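Local structure of cytosol aminopeptidase (Staphylococcus aureus subsp. aureus, 3KZW) at residues T39-P45 with R94-L100; D146-A150 with F189-G193; G152-E156 with G193-Q198; I223-F227 with V314-E318; K231-K237 with R262-Y268. The protein probably catalyses the metal-dependent release of N-terminal amino acids from peptides, as a hexameric member of the cytosol (leucyl) aminopeptidase family. All coordinates share one frame; numbering follows the deposited sequence.

Contact 1 (T39-P45 with R94-L100)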
# COMPACT_ATOMS: atom_id res chain seq x y z
N THR A 39 49.30 -31.35 -14.53
CA THR A 39 47.85 -31.26 -14.38
C THR A 39 47.16 -31.77 -15.65
O THR A 39 47.59 -31.47 -16.77
CB THR A 39 47.40 -29.81 -14.06
OG1 THR A 39 48.25 -29.26 -13.05
CG2 THR A 39 45.96 -29.78 -13.56
N LEU A 40 46.09 -32.54 -15.47
CA LEU A 40 45.43 -33.25 -16.56
C LEU A 40 43.91 -33.12 -16.48
O LEU A 40 43.32 -33.33 -15.42
CB LEU A 40 45.83 -34.73 -16.49
CG LEU A 40 45.43 -35.67 -17.62
CD1 LEU A 40 46.30 -35.41 -18.83
CD2 LEU A 40 45.58 -37.11 -17.17
N ILE A 41 43.28 -32.79 -17.61
CA ILE A 41 41.82 -32.64 -17.68
C ILE A 41 41.19 -33.67 -18.63
O ILE A 41 41.56 -33.74 -19.80
CB ILE A 41 41.39 -31.21 -18.10
CG1 ILE A 41 41.99 -30.16 -17.17
CG2 ILE A 41 39.86 -31.10 -18.12
CD1 ILE A 41 41.95 -28.74 -17.73
N ILE A 42 40.25 -34.45 -18.10
CA ILE A 42 39.52 -35.45 -18.87
C ILE A 42 38.02 -35.33 -18.62
O ILE A 42 37.59 -35.14 -17.48
CB ILE A 42 39.98 -36.89 -18.52
CG1 ILE A 42 41.50 -37.03 -18.66
CG2 ILE A 42 39.25 -37.92 -19.39
CD1 ILE A 42 42.06 -38.36 -18.18
N GLY A 43 37.23 -35.44 -19.69
CA GLY A 43 35.77 -35.50 -19.57
C GLY A 43 35.31 -36.93 -19.37
O GLY A 43 35.79 -37.84 -20.04
N ILE A 44 34.37 -37.12 -18.44
CA ILE A 44 33.90 -38.46 -18.10
C ILE A 44 32.41 -38.65 -18.40
O ILE A 44 31.56 -37.98 -17.81
CB ILE A 44 34.21 -38.83 -16.61
CG1 ILE A 44 35.73 -38.75 -16.32
CG2 ILE A 44 33.64 -40.20 -16.25
CD1 ILE A 44 36.61 -39.67 -17.17
N PRO A 45 32.09 -39.57 -19.34
CA PRO A 45 30.71 -39.90 -19.69
C PRO A 45 30.15 -41.03 -18.82
O PRO A 45 30.89 -41.64 -18.04
CB PRO A 45 30.84 -40.38 -21.13
CG PRO A 45 32.19 -41.00 -21.19
CD PRO A 45 33.06 -40.28 -20.20
N ARG A 94 47.84 -34.28 -11.22
CA ARG A 94 46.57 -33.79 -10.70
C ARG A 94 45.53 -33.97 -11.80
O ARG A 94 45.57 -33.29 -12.82
CB ARG A 94 46.68 -32.31 -10.30
CG ARG A 94 45.44 -31.76 -9.62
CD ARG A 94 45.54 -30.26 -9.41
NE ARG A 94 44.35 -29.73 -8.75
CZ ARG A 94 44.17 -28.45 -8.42
NH1 ARG A 94 45.10 -27.55 -8.69
NH2 ARG A 94 43.05 -28.08 -7.82
N LEU A 95 44.62 -34.92 -11.59
CA LEU A 95 43.56 -35.19 -12.55
C LEU A 95 42.31 -34.37 -12.25
O LEU A 95 41.81 -34.38 -11.12
CB LEU A 95 43.23 -36.68 -12.59
CG LEU A 95 42.12 -37.17 -13.54
CD1 LEU A 95 42.43 -36.79 -14.98
CD2 LEU A 95 41.92 -38.67 -13.41
N ILE A 96 41.82 -33.65 -13.26
CA ILE A 96 40.58 -32.89 -13.15
C ILE A 96 39.53 -33.49 -14.08
O ILE A 96 39.72 -33.56 -15.29
CB ILE A 96 40.80 -31.39 -13.44
CG1 ILE A 96 41.77 -30.79 -12.42
CG2 ILE A 96 39.46 -30.63 -13.41
CD1 ILE A 96 42.33 -29.44 -12.81
N THR A 97 38.43 -33.91 -13.47
CA THR A 97 37.35 -34.60 -14.17
C THR A 97 36.09 -33.74 -14.20
O THR A 97 35.70 -33.17 -13.17
CB THR A 97 37.08 -35.97 -13.51
OG1 THR A 97 37.95 -36.95 -14.10
CG2 THR A 97 35.63 -36.42 -13.68
N VAL A 98 35.48 -33.62 -15.38
CA VAL A 98 34.16 -33.01 -15.51
C VAL A 98 33.19 -34.01 -16.15
O VAL A 98 33.50 -34.60 -17.19
CB VAL A 98 34.21 -31.65 -16.28
CG1 VAL A 98 34.80 -31.81 -17.67
CG2 VAL A 98 32.83 -31.00 -16.33
N GLY A 99 32.04 -34.21 -15.51
CA GLY A 99 31.04 -35.15 -15.99
C GLY A 99 30.37 -34.70 -17.28
O GLY A 99 30.12 -33.51 -17.49
N LEU A 100 30.07 -35.67 -18.14
CA LEU A 100 29.44 -35.40 -19.43
C LEU A 100 28.03 -35.98 -19.52
O LEU A 100 27.27 -35.64 -20.43
CB LEU A 100 30.29 -35.94 -20.58
CG LEU A 100 31.80 -35.65 -20.60
CD1 LEU A 100 32.47 -36.53 -21.63
CD2 LEU A 100 32.10 -34.18 -20.86
O HOH W 1 47.67 -28.11 -10.55

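Contact 2 (D146-A150 with F189-G193)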
# COMPACT_ATOMS: atom_id res chain seq x y z
N ASP A 146 30.07 -27.78 -32.60
CA ASP A 146 29.25 -27.43 -31.43
C ASP A 146 30.01 -27.54 -30.11
O ASP A 146 29.83 -26.71 -29.22
CB ASP A 146 27.97 -28.27 -31.37
CG ASP A 146 27.01 -27.99 -32.53
OD1 ASP A 146 27.30 -27.09 -33.35
OD2 ASP A 146 25.97 -28.67 -32.61
N VAL A 147 30.86 -28.56 -30.01
CA VAL A 147 31.67 -28.78 -28.81
C VAL A 147 32.75 -27.69 -28.67
O VAL A 147 32.93 -27.13 -27.60
CB VAL A 147 32.31 -30.19 -28.79
CG1 VAL A 147 33.21 -30.37 -27.57
CG2 VAL A 147 31.24 -31.26 -28.81
N LEU A 148 33.43 -27.41 -29.78
CA LEU A 148 34.51 -26.42 -29.79
C LEU A 148 34.00 -24.98 -29.70
O LEU A 148 34.70 -24.11 -29.17
CB LEU A 148 35.40 -26.60 -31.03
CG LEU A 148 36.11 -27.94 -31.23
CD1 LEU A 148 36.85 -27.96 -32.56
CD2 LEU A 148 37.06 -28.28 -30.09
N MET A 149 32.80 -24.74 -30.23
CA MET A 149 32.14 -23.44 -30.12
C MET A 149 31.84 -23.14 -28.66
O MET A 149 32.19 -22.07 -28.15
CB MET A 149 30.84 -23.43 -30.93
CG MET A 149 30.25 -22.05 -31.19
SD MET A 149 31.13 -21.12 -32.47
CE MET A 149 30.90 -22.17 -33.92
N ALA A 150 31.18 -24.09 -27.99
CA ALA A 150 30.84 -23.98 -26.57
C ALA A 150 32.10 -23.79 -25.72
O ALA A 150 32.11 -22.99 -24.79
CB ALA A 150 30.06 -25.20 -26.12
N PHE A 189 37.37 -23.08 -34.66
CA PHE A 189 36.05 -23.10 -34.03
C PHE A 189 36.09 -22.62 -32.58
O PHE A 189 35.08 -22.11 -32.07
CB PHE A 189 35.43 -24.50 -34.11
CG PHE A 189 35.00 -24.90 -35.49
CD1 PHE A 189 33.84 -24.37 -36.06
CD2 PHE A 189 35.74 -25.82 -36.23
CE1 PHE A 189 33.43 -24.74 -37.34
CE2 PHE A 189 35.35 -26.19 -37.51
CZ PHE A 189 34.19 -25.65 -38.06
N ILE A 190 37.23 -22.78 -31.92
CA ILE A 190 37.43 -22.27 -30.56
C ILE A 190 37.66 -20.76 -30.59
O ILE A 190 37.04 -20.02 -29.82
CB ILE A 190 38.59 -23.00 -29.84
CG1 ILE A 190 38.28 -24.50 -29.72
CG2 ILE A 190 38.83 -22.40 -28.45
CD1 ILE A 190 39.46 -25.35 -29.27
N HIS A 191 38.54 -20.31 -31.49
CA HIS A 191 38.82 -18.88 -31.65
C HIS A 191 37.58 -18.09 -32.06
O HIS A 191 37.46 -16.90 -31.75
CB HIS A 191 39.95 -18.66 -32.67
CG HIS A 191 41.30 -19.11 -32.20
ND1 HIS A 191 41.72 -18.98 -30.89
CD2 HIS A 191 42.33 -19.67 -32.87
CE1 HIS A 191 42.95 -19.46 -30.77
NE2 HIS A 191 43.34 -19.88 -31.96
N GLU A 192 36.67 -18.75 -32.77
CA GLU A 192 35.38 -18.18 -33.13
C GLU A 192 34.50 -18.00 -31.89
O GLU A 192 33.81 -16.98 -31.76
CB GLU A 192 34.68 -19.07 -34.17
CG GLU A 192 33.39 -18.49 -34.74
CD GLU A 192 32.85 -19.28 -35.93
OE1 GLU A 192 33.66 -19.81 -36.72
OE2 GLU A 192 31.61 -19.35 -36.07
N GLY A 193 34.54 -18.98 -31.00
CA GLY A 193 33.79 -18.93 -29.75
C GLY A 193 34.32 -17.87 -28.79
O GLY A 193 33.54 -17.19 -28.12

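Contact 3 (G152-E156 with G193-Q198)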
# COMPACT_ATOMS: atom_id res chain seq x y z
N GLY A 152 34.95 -22.44 -26.68
CA GLY A 152 35.44 -21.09 -26.92
C GLY A 152 34.66 -20.00 -26.19
O GLY A 152 35.26 -19.11 -25.58
N ILE A 153 33.33 -20.08 -26.26
CA ILE A 153 32.45 -19.10 -25.61
C ILE A 153 32.62 -19.11 -24.10
O ILE A 153 32.85 -18.06 -23.49
CB ILE A 153 30.95 -19.31 -25.98
CG1 ILE A 153 30.74 -19.14 -27.49
CG2 ILE A 153 30.06 -18.33 -25.22
CD1 ILE A 153 29.42 -19.70 -28.01
N GLN A 154 32.53 -20.29 -23.50
CA GLN A 154 32.58 -20.44 -22.05
C GLN A 154 33.94 -20.10 -21.44
O GLN A 154 34.02 -19.75 -20.26
CB GLN A 154 32.15 -21.85 -21.62
CG GLN A 154 30.70 -22.21 -21.96
CD GLN A 154 29.68 -21.29 -21.31
OE1 GLN A 154 29.51 -20.15 -21.73
NE2 GLN A 154 28.99 -21.80 -20.30
N SER A 155 35.00 -20.19 -22.24
CA SER A 155 36.34 -19.83 -21.78
C SER A 155 36.43 -18.35 -21.42
O SER A 155 37.30 -17.94 -20.65
CB SER A 155 37.40 -20.20 -22.83
OG SER A 155 37.32 -19.35 -23.96
N GLU A 156 35.52 -17.55 -21.98
CA GLU A 156 35.45 -16.12 -21.70
C GLU A 156 34.21 -15.76 -20.89
O GLU A 156 34.30 -14.99 -19.93
CB GLU A 156 35.48 -15.31 -23.00
CG GLU A 156 36.80 -15.40 -23.77
CD GLU A 156 37.93 -14.62 -23.12
OE1 GLU A 156 37.66 -13.72 -22.29
OE2 GLU A 156 39.11 -14.89 -23.46
N GLY A 193 34.54 -18.98 -31.00
CA GLY A 193 33.79 -18.93 -29.75
C GLY A 193 34.32 -17.87 -28.79
O GLY A 193 33.54 -17.19 -28.12
N ILE A 194 35.64 -17.74 -28.75
CA ILE A 194 36.31 -16.76 -27.89
C ILE A 194 35.89 -15.33 -28.24
O ILE A 194 35.58 -14.53 -27.34
CB ILE A 194 37.86 -16.90 -27.96
CG1 ILE A 194 38.30 -18.20 -27.28
CG2 ILE A 194 38.55 -15.70 -27.31
CD1 ILE A 194 39.73 -18.61 -27.59
N SER A 195 35.87 -15.02 -29.53
CA SER A 195 35.50 -13.68 -30.00
C SER A 195 34.04 -13.35 -29.73
O SER A 195 33.69 -12.19 -29.48
CB SER A 195 35.84 -13.50 -31.48
OG SER A 195 35.17 -14.46 -32.28
N ILE A 196 33.18 -14.37 -29.76
CA ILE A 196 31.77 -14.21 -29.39
C ILE A 196 31.65 -13.97 -27.88
O ILE A 196 30.94 -13.06 -27.45
CB ILE A 196 30.91 -15.44 -29.83
CG1 ILE A 196 30.77 -15.47 -31.35
CG2 ILE A 196 29.53 -15.41 -29.17
CD1 ILE A 196 30.17 -16.75 -31.91
N GLY A 197 32.36 -14.77 -27.10
CA GLY A 197 32.39 -14.64 -25.64
C GLY A 197 32.91 -13.29 -25.18
O GLY A 197 32.37 -12.71 -24.23
N GLN A 198 33.95 -12.80 -25.85
CA GLN A 198 34.51 -11.48 -25.54
C GLN A 198 33.58 -10.34 -25.94
O GLN A 198 33.62 -9.26 -25.34
CB GLN A 198 35.88 -11.30 -26.21
CG GLN A 198 37.00 -12.03 -25.49
CD GLN A 198 38.36 -11.79 -26.11
OE1 GLN A 198 38.49 -11.09 -27.12
NE2 GLN A 198 39.39 -12.36 -25.50

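Contact 4 (I223-F227 with V314-E318)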
# COMPACT_ATOMS: atom_id res chain seq x y z
N ILE A 223 32.33 4.02 -27.19
CA ILE A 223 32.03 3.29 -28.42
C ILE A 223 32.92 3.78 -29.57
O ILE A 223 33.44 2.97 -30.34
CB ILE A 223 30.52 3.38 -28.78
CG1 ILE A 223 29.68 2.65 -27.73
CG2 ILE A 223 30.24 2.77 -30.16
CD1 ILE A 223 28.21 3.07 -27.70
N VAL A 224 33.09 5.10 -29.67
CA VAL A 224 33.99 5.70 -30.66
C VAL A 224 35.41 5.17 -30.50
O VAL A 224 36.01 4.69 -31.47
CB VAL A 224 33.99 7.26 -30.57
CG1 VAL A 224 35.09 7.86 -31.43
CG2 VAL A 224 32.65 7.82 -30.97
N ASN A 225 35.94 5.23 -29.28
CA ASN A 225 37.30 4.79 -28.98
C ASN A 225 37.52 3.29 -29.20
O ASN A 225 38.61 2.88 -29.61
CB ASN A 225 37.71 5.18 -27.56
CG ASN A 225 37.89 6.68 -27.39
OD1 ASN A 225 38.23 7.39 -28.34
ND2 ASN A 225 37.66 7.17 -26.17
N HIS A 226 36.49 2.49 -28.94
CA HIS A 226 36.57 1.05 -29.11
C HIS A 226 36.69 0.64 -30.57
O HIS A 226 37.50 -0.22 -30.91
CB HIS A 226 35.37 0.35 -28.46
CG HIS A 226 35.35 -1.13 -28.68
ND1 HIS A 226 36.13 -1.99 -27.94
CD2 HIS A 226 34.67 -1.90 -29.56
CE1 HIS A 226 35.92 -3.23 -28.35
NE2 HIS A 226 35.04 -3.20 -29.33
N PHE A 227 35.90 1.27 -31.44
CA PHE A 227 35.89 0.94 -32.86
C PHE A 227 36.82 1.82 -33.70
O PHE A 227 36.79 1.77 -34.93
CB PHE A 227 34.47 1.04 -33.42
CG PHE A 227 33.54 -0.04 -32.94
CD1 PHE A 227 33.78 -1.38 -33.25
CD2 PHE A 227 32.42 0.28 -32.19
CE1 PHE A 227 32.92 -2.38 -32.82
CE2 PHE A 227 31.55 -0.71 -31.74
CZ PHE A 227 31.80 -2.04 -32.06
N VAL A 314 25.87 -3.31 -29.41
CA VAL A 314 27.31 -3.09 -29.56
C VAL A 314 28.05 -4.43 -29.58
O VAL A 314 28.95 -4.63 -30.40
CB VAL A 314 27.88 -2.16 -28.44
CG1 VAL A 314 29.40 -2.06 -28.53
CG2 VAL A 314 27.26 -0.78 -28.52
N GLY A 315 27.65 -5.34 -28.70
CA GLY A 315 28.23 -6.68 -28.64
C GLY A 315 28.02 -7.48 -29.92
O GLY A 315 28.94 -8.13 -30.41
N ILE A 316 26.80 -7.43 -30.45
CA ILE A 316 26.44 -8.12 -31.69
C ILE A 316 27.29 -7.62 -32.87
O ILE A 316 27.82 -8.42 -33.65
CB ILE A 316 24.92 -8.01 -32.01
CG1 ILE A 316 24.10 -8.79 -30.98
CG2 ILE A 316 24.62 -8.53 -33.41
CD1 ILE A 316 22.64 -8.38 -30.90
N ILE A 317 27.41 -6.30 -32.99
CA ILE A 317 28.21 -5.69 -34.05
C ILE A 317 29.71 -6.01 -33.87
O ILE A 317 30.42 -6.27 -34.85
CB ILE A 317 27.95 -4.16 -34.15
CG1 ILE A 317 26.50 -3.91 -34.57
CG2 ILE A 317 28.91 -3.51 -35.15
CD1 ILE A 317 26.00 -2.49 -34.32
N GLU A 318 30.16 -6.01 -32.62
CA GLU A 318 31.54 -6.38 -32.28
C GLU A 318 31.85 -7.81 -32.73
O GLU A 318 32.93 -8.07 -33.29
CB GLU A 318 31.79 -6.22 -30.77
CG GLU A 318 33.11 -6.80 -30.25
CD GLU A 318 34.35 -5.99 -30.64
OE1 GLU A 318 34.21 -4.95 -31.31
OE2 GLU A 318 35.47 -6.40 -30.27

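Contact 5 (K231-K237 with R262-Y268)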
# COMPACT_ATOMS: atom_id res chain seq x y z
N LYS A 231 37.08 -1.71 -38.83
CA LYS A 231 36.27 -1.52 -40.04
C LYS A 231 34.94 -0.83 -39.72
O LYS A 231 34.24 -0.36 -40.63
CB LYS A 231 36.01 -2.89 -40.69
CG LYS A 231 35.76 -2.85 -42.18
CD LYS A 231 35.45 -4.24 -42.71
CE LYS A 231 35.44 -4.28 -44.24
NZ LYS A 231 34.32 -3.50 -44.84
N VAL A 232 34.60 -0.77 -38.43
CA VAL A 232 33.32 -0.23 -37.96
C VAL A 232 33.36 1.30 -37.80
O VAL A 232 34.20 1.83 -37.07
CB VAL A 232 32.90 -0.88 -36.62
CG1 VAL A 232 31.60 -0.29 -36.12
CG2 VAL A 232 32.75 -2.39 -36.79
N LYS A 233 32.44 1.98 -38.48
CA LYS A 233 32.32 3.44 -38.40
C LYS A 233 31.32 3.84 -37.33
O LYS A 233 30.28 3.21 -37.18
CB LYS A 233 31.90 4.02 -39.76
CG LYS A 233 32.78 3.63 -40.94
CD LYS A 233 34.10 4.41 -40.96
CE LYS A 233 35.08 3.83 -41.98
NZ LYS A 233 35.65 2.52 -41.53
N VAL A 234 31.65 4.90 -36.59
CA VAL A 234 30.77 5.39 -35.52
C VAL A 234 30.52 6.89 -35.68
O VAL A 234 31.46 7.68 -35.80
CB VAL A 234 31.36 5.10 -34.11
CG1 VAL A 234 30.40 5.58 -33.02
CG2 VAL A 234 31.66 3.62 -33.93
N ASP A 235 29.24 7.26 -35.70
CA ASP A 235 28.83 8.67 -35.73
C ASP A 235 28.05 9.01 -34.47
O ASP A 235 27.12 8.30 -34.09
CB ASP A 235 27.98 8.97 -36.97
CG ASP A 235 27.57 10.43 -37.06
OD1 ASP A 235 28.43 11.28 -37.40
OD2 ASP A 235 26.39 10.74 -36.79
N VAL A 236 28.44 10.11 -33.82
CA VAL A 236 27.79 10.56 -32.60
C VAL A 236 27.06 11.88 -32.83
O VAL A 236 27.64 12.86 -33.31
CB VAL A 236 28.78 10.69 -31.41
CG1 VAL A 236 28.09 11.29 -30.18
CG2 VAL A 236 29.36 9.33 -31.06
N LYS A 237 25.78 11.89 -32.48
CA LYS A 237 24.93 13.06 -32.62
C LYS A 237 24.74 13.70 -31.24
O LYS A 237 24.06 13.13 -30.38
CB LYS A 237 23.58 12.62 -33.20
CG LYS A 237 22.90 13.64 -34.08
CD LYS A 237 21.95 12.97 -35.06
CE LYS A 237 22.69 12.41 -36.27
NZ LYS A 237 21.75 11.87 -37.28
N ARG A 262 22.29 11.38 -26.26
CA ARG A 262 23.12 11.20 -27.45
C ARG A 262 22.45 10.19 -28.37
O ARG A 262 21.73 9.30 -27.91
CB ARG A 262 24.52 10.70 -27.08
CG ARG A 262 25.37 11.66 -26.25
CD ARG A 262 25.89 12.81 -27.09
NE ARG A 262 26.87 13.62 -26.36
CZ ARG A 262 26.57 14.64 -25.57
NH1 ARG A 262 25.31 15.01 -25.38
NH2 ARG A 262 27.54 15.31 -24.95
N LEU A 263 22.69 10.33 -29.67
CA LEU A 263 22.33 9.29 -30.63
C LEU A 263 23.59 8.75 -31.30
O LEU A 263 24.35 9.51 -31.90
CB LEU A 263 21.34 9.81 -31.69
CG LEU A 263 20.74 8.71 -32.58
CD1 LEU A 263 19.44 8.18 -32.00
CD2 LEU A 263 20.52 9.23 -33.98
N VAL A 264 23.79 7.45 -31.18
CA VAL A 264 24.98 6.80 -31.73
C VAL A 264 24.61 5.93 -32.93
O VAL A 264 23.77 5.04 -32.83
CB VAL A 264 25.71 5.94 -30.66
CG1 VAL A 264 27.00 5.36 -31.21
CG2 VAL A 264 25.99 6.77 -29.41
N THR A 265 25.23 6.23 -34.07
CA THR A 265 25.04 5.44 -35.29
C THR A 265 26.29 4.61 -35.54
O THR A 265 27.40 5.14 -35.60
CB THR A 265 24.73 6.33 -36.51
OG1 THR A 265 23.71 7.27 -36.18
CG2 THR A 265 24.26 5.49 -37.69
N ILE A 266 26.10 3.30 -35.69
CA ILE A 266 27.19 2.36 -35.92
C ILE A 266 26.97 1.63 -37.24
O ILE A 266 25.98 0.92 -37.39
CB ILE A 266 27.30 1.33 -34.76
CG1 ILE A 266 27.48 2.03 -33.42
CG2 ILE A 266 28.43 0.35 -35.01
CD1 ILE A 266 27.19 1.15 -32.22
N THR A 267 27.88 1.80 -38.19
CA THR A 267 27.77 1.12 -39.48
C THR A 267 28.88 0.10 -39.69
O THR A 267 30.05 0.37 -39.42
CB THR A 267 27.72 2.10 -40.67
OG1 THR A 267 28.85 2.98 -40.63
CG2 THR A 267 26.44 2.93 -40.64
N TYR A 268 28.49 -1.08 -40.17
CA TYR A 268 29.43 -2.12 -40.55
C TYR A 268 29.04 -2.69 -41.91
O TYR A 268 27.96 -3.26 -42.06
CB TYR A 268 29.48 -3.23 -39.49
CG TYR A 268 30.14 -4.51 -39.95
CD1 TYR A 268 31.52 -4.60 -40.09
CD2 TYR A 268 29.38 -5.64 -40.24
CE1 TYR A 268 32.13 -5.78 -40.52
CE2 TYR A 268 29.97 -6.83 -40.66
CZ TYR A 268 31.35 -6.89 -40.80
OH TYR A 268 31.94 -8.06 -41.21
O HOH W 2 24.48 9.66 -35.11

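Contact 1 (T39-P45 with R94-L100)
Leu40 and Ile42 receive Leu95 between them where strands 39-45 and 91-101 run parallel as neighbours in the six-stranded mixed sheet of the N-terminal domain. CD1 of Leu95 does the touching: it lies 3.8 Å from Leu40 CD2 and 3.6 Å from Ile42 CD1. With CG of Leu95 anti to the backbone N (chi1 179°), the branch swings across toward the neighbouring strand and spans two of its residues. Further along this face Ile44 slants over Thr97, its CG1 3.5 Å from Thr97 CG2. On the reverse face Ile41 and Ile96 stand side by side and point the same way, both against Ile122 of helix 108-124, Ile41 also against Leu118, while Ile96 CD1 reaches back to Thr39 CG2 at 3.7 Å. Beneath the side chains, five regular backbone hydrogen bonds and one weak one, from Val98 N to Ile42 O, hold the strands in register. Leu100, at the far end, turns toward its neighbour strand and sets CD1 beside the side-chain-free Gly43, 3.7 Å from Gly43 C. Arg94 behaves differently: its extended chain carries the guanidinium away from strand 39-45 to a salt bridge with Glu125. A water also links it back, lying in the guanidinium plane, where it accepts from Arg94 NH1 at 3.2 Å and is 2.8 Å from Thr39 OG1.

Contact 2 (D146-A150 with F189-G193)
Leu148 fits against Phe189 and Ile190 in a close helix-helix crossing, where helices 144-157 and 188-208 run in roughly the same direction at -40° with their local axes 7.5 Å apart. Its CB is already in contact with both partners, 3.7 Å from Phe189 CB and 3.8 Å from Ile190 CG1. Beyond CG the side chain forks: CD1 goes to Phe189 CB at 4.0 Å, and CD2 to Ile190 CD1 at 3.9 Å. While chi1 (-59°) sets CG beside the backbone N, it is chi2 (176°) that then places the two methyl groups. The Phe189 ring itself leads away from helix 144-157, leaving its CB as the main point of contact with Leu148. One turn along, Gly193 has no side chain to hold the backbones apart, and its CA comes to 3.9 Å from Met149 O. No conventional hydrogen bond joins the two segments; besides packing there is a CA-H...O contact from Ile190 CA to Leu148 O. Met149 starts out away from helix 188-208 but bends back at chi2 and chi3. Its CE reaches Glu192 OE2, an oxygen whose salt bridge is with Lys513, and also lies near the plane of the Phe189 ring at its edge, 4.3 Å from Phe189 CD1.

Contact 3 (G152-E156 with G193-Q198)
Glu156, Ile153 and Ile194 lose the most surface where helices 144-157 and 188-208 come closest. Glu156 lays its CB against Gly197, 3.9 Å from Gly197 C, then bends at chi2 (-73°), which turns its carboxylate across the Gln198 side chain. The carboxylate and amide planes stand 83° apart, and a weak hydrogen bond, 3.3 Å from Gln198 NE2 to Glu156 OE2, joins them, with Gln198 CG packed against Glu156 CD. The firmer partners lie outside: Glu156 OE2 accepts from the backbone N of Ala24, and Gln198 OE1 from Arg322. Ile153 runs its CG1 over the backbone of Gly193, 3.5 Å from Gly193 O and 3.8 Å from Gly193 CA. Ile194 answers from the other helix, with CG1 against both Gly152 O and Ser155 OG and CG2 turned to Glu156 CG at 4.0 Å. Ser155 OG is occupied within its own helix, donating to Gly152 O. Gly152 and Gly193 face each other with CA atoms 3.9 Å apart, and reciprocal CA-H...O contacts link Ile153 to Gly193 O and Ile194 to Gly152 O. Axes 6.7 Å apart, a right-handed crossing of -39°, these contacts and the Gly193-Gly197 spacing resemble the GxxxG (GASright) packing best known from membrane helix pairs.

Contact 4 (I223-F227 with V314-E318)
Val314 touches both Ile223 and Phe227 at the apolar centre, where helix 216-226 meets helix 308-322. Its two methyl groups divide the work: CG2 touches Ile223 CD1 at 4.0 Å, and CG1 reaches Phe227 CE2 at 4.1 Å. One turn on, Ile317 CG2 borders the same ring more loosely, 4.5 Å from Phe227 CZ. Leu333 of strand 328-338 closes against Ile223 and Val314 from the sheet. His226 CD2 sits 3.6 Å above the Phe227 ring plane, over its centre. Outward from this ring the contact becomes polar. His226 CG is anti to the backbone N (chi1 177°), which directs the imidazole toward helix 308-322, and Glu318, bent at chi2 (73°), brings its carboxylate to meet it. His226 NE2 donates to Glu318 OE1 at 2.8 Å. The oxygen lies close to the imidazole plane, whereas the nitrogen approaches from well above the carboxylate plane, 66° out of it. The other oxygen, OE2, forms a long, weak ion pair with Arg322, and Leu202 of helix 188-208 packs on both side chains. A carboxylate at NE2 would probably stabilise a protonated, positively charged His226, while Arg322 nearby may help keep Glu318 ionised; the bond thus adds a directional polar tie to an otherwise apolar helix junction.

Contact 5 (K231-K237 with R262-Y268)
Lys233, Asp235 and Lys237 form hydrogen-bonded pairs with Thr267, Thr265 and Leu263 as strands 233-237 and 262-269 run antiparallel, their local axes 4.8 Å apart at 164°. Each pair exchanges two backbone bonds, and those between Asp235 and Thr265 are the straightest, both 2.8 Å from N to O (Asp235 N to Thr265 O, Thr265 N to Asp235 O). Val234 with Ile266 and Val236 with Val264 are the intervening non-hydrogen-bonded pairs. Their side chains share one face, where Val234 CG1 reaches diagonally to Val264 CG1 at 3.9 Å. Val232 extends this apolar row: CG1 packs on Ile266 CG2, and CG2 meets Tyr268 CD1 at 4.2 Å with the two side chains crossing at about a right angle. The Tyr268 hydroxyl goes on to the backbone O of Leu325. On the opposite face Lys237 lies alongside Leu263, CB to CB 3.9 Å, both pointing the same way. Thr267 places OG1 between its backbone N and carbonyl carbon (chi1 54°), and this turns the hydroxyl to the CB of Lys233. A water lies 2.8 Å from Asp235 OD2 and 2.7 Å from Thr265 OG1, bridging this more polar face. Strand 262-269 continues the sheet into strand 328-338 on its other side, antiparallel again, so 233-237 forms the margin of the sheet within this chain. Helix 216-226 covers the valine face through Val224 and Ala220, and helix 308-322 adds Ile317 on Ile266 and Ser321 beside Val232 and Tyr268.

In the fold
The five contacts run from the N-terminal domain to the catalytic domain. Contact 1 lies in the N-terminal sheet, with its centre about 45 Å from that of contact 5, in the catalytic sheet. Contacts 2 and 3 are successive parts of one helix pair, 144-157 with 188-208; they share Gly193, and their centres are about 8 Å apart. Helix 188-208 leads on to helix 216-226 of contact 4, consistent with its carrying the chain from the N-terminal to the catalytic part. Contact 5 is nested within the loop closed by contact 4 and touches it, Phe227 packing on Val232 and Ile317 on Ile266, which joins helices and sheet margin into one continuous core.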